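Local coordinates for protein putative acetyltransferase Sthe_0691 (Sphaerobacter thermophilus, PDB 3SHP) that is a putative acetyltransferase that probably transfers an acetyl group from acetyl-CoA to an acceptor substrate, at residues L134-E138 against L161-Q165. Sequence-based numbering, arbitrary orientation.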
# COMPACT_ATOMS: atom_id res chain seq x y z
N LEU A 134 29.64 5.89 -17.20
CA LEU A 134 30.83 6.12 -16.38
C LEU A 134 31.99 6.64 -17.24
O LEU A 134 32.69 7.60 -16.86
CB LEU A 134 31.25 4.85 -15.65
CG LEU A 134 30.25 4.38 -14.59
CD1 LEU A 134 30.63 2.97 -14.17
CD2 LEU A 134 30.23 5.34 -13.37
N ALA A 135 32.18 6.02 -18.41
CA ALA A 135 33.29 6.42 -19.28
C ALA A 135 33.07 7.84 -19.81
O ALA A 135 34.03 8.61 -19.91
CB ALA A 135 33.48 5.43 -20.41
N ALA A 136 31.82 8.19 -20.12
CA ALA A 136 31.52 9.55 -20.58
C ALA A 136 31.87 10.55 -19.49
O ALA A 136 32.41 11.60 -19.77
CB ALA A 136 30.04 9.70 -21.00
N ALA A 137 31.57 10.21 -18.24
CA ALA A 137 31.82 11.12 -17.12
C ALA A 137 33.31 11.35 -16.93
O ALA A 137 33.76 12.48 -16.74
CB ALA A 137 31.19 10.59 -15.85
N GLU A 138 34.07 10.26 -16.98
CA GLU A 138 35.52 10.34 -16.88
C GLU A 138 36.11 11.22 -17.98
O GLU A 138 36.92 12.09 -17.69
CB GLU A 138 36.13 8.94 -16.83
CG GLU A 138 36.04 8.36 -15.42
CD GLU A 138 35.85 6.85 -15.38
OE1 GLU A 138 36.04 6.17 -16.42
OE2 GLU A 138 35.51 6.35 -14.28
N LEU A 161 25.30 2.96 -6.31
CA LEU A 161 25.17 4.25 -6.97
C LEU A 161 26.45 5.03 -6.72
O LEU A 161 26.90 5.14 -5.56
CB LEU A 161 23.99 5.03 -6.41
CG LEU A 161 23.74 6.36 -7.15
CD1 LEU A 161 23.47 6.08 -8.64
CD2 LEU A 161 22.62 7.22 -6.48
N LEU A 162 27.02 5.58 -7.78
CA LEU A 162 28.22 6.38 -7.67
C LEU A 162 27.86 7.81 -7.92
O LEU A 162 26.97 8.08 -8.71
CB LEU A 162 29.27 5.93 -8.70
CG LEU A 162 29.69 4.46 -8.64
CD1 LEU A 162 30.78 4.12 -9.69
CD2 LEU A 162 30.17 4.15 -7.25
N ILE A 163 28.53 8.74 -7.23
CA ILE A 163 28.36 10.16 -7.47
C ILE A 163 29.65 10.72 -8.03
O ILE A 163 30.70 10.68 -7.36
CB ILE A 163 28.03 10.95 -6.19
CG1 ILE A 163 26.90 10.28 -5.41
CG2 ILE A 163 27.75 12.42 -6.53
CD1 ILE A 163 25.52 10.36 -6.10
N TYR A 164 29.58 11.22 -9.26
CA TYR A 164 30.73 11.79 -9.94
C TYR A 164 30.64 13.29 -9.82
O TYR A 164 29.55 13.86 -9.90
CB TYR A 164 30.74 11.38 -11.43
CG TYR A 164 31.49 10.09 -11.68
CD1 TYR A 164 31.00 8.88 -11.20
CD2 TYR A 164 32.69 10.08 -12.39
CE1 TYR A 164 31.69 7.70 -11.39
CE2 TYR A 164 33.39 8.89 -12.61
CZ TYR A 164 32.87 7.71 -12.12
OH TYR A 164 33.53 6.51 -12.32
N GLN A 165 31.80 13.93 -9.63
CA GLN A 165 31.88 15.38 -9.43
C GLN A 165 33.06 16.00 -10.13
O GLN A 165 34.10 15.37 -10.33
CB GLN A 165 31.95 15.70 -7.93
CG GLN A 165 30.63 15.42 -7.19
CD GLN A 165 30.60 16.02 -5.78
OE1 GLN A 165 31.30 15.55 -4.87
NE2 GLN A 165 29.80 17.06 -5.60
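Leu134 and Ala137, on one side of helix 131-139, press against the ring of Tyr164 on strand 157-167. The apolar part centres on Leu134 CD2, which meets Tyr164 CE1 at 3.4 Å, the two side chains crossing at about a right angle. The same methyl also touches Leu162 CD1 (3.9 Å), while Ala137 CB approaches obliquely from the same side of the ring plane, at Tyr164 CD2 across the ring (3.8 Å). Ile126 of strand 121-127 packs on both Leu134 and Ala137. The helix runs roughly along the strand on one face of the mixed sheet, consistent with the GNAT-type acetyltransferase fold.

A single polar bond crosses the interface: Tyr164 OH donates to Glu138 OE2 at 2.8 Å. The oxygen is met on its anti side, 31° out of the carboxylate plane, and lies at the edge of the ring. A bend at chi2 (147°) turns the carboxylate toward the phenol, the two planes 47° apart. A phenylalanine in place of Tyr164 would probably leave Glu138 OE2 without its phenolic donor and the carboxylate freer to turn. Helix and sheet are thus fastened by apolar packing around a buried tyrosine, with one hydrogen bond to an exposed glutamate.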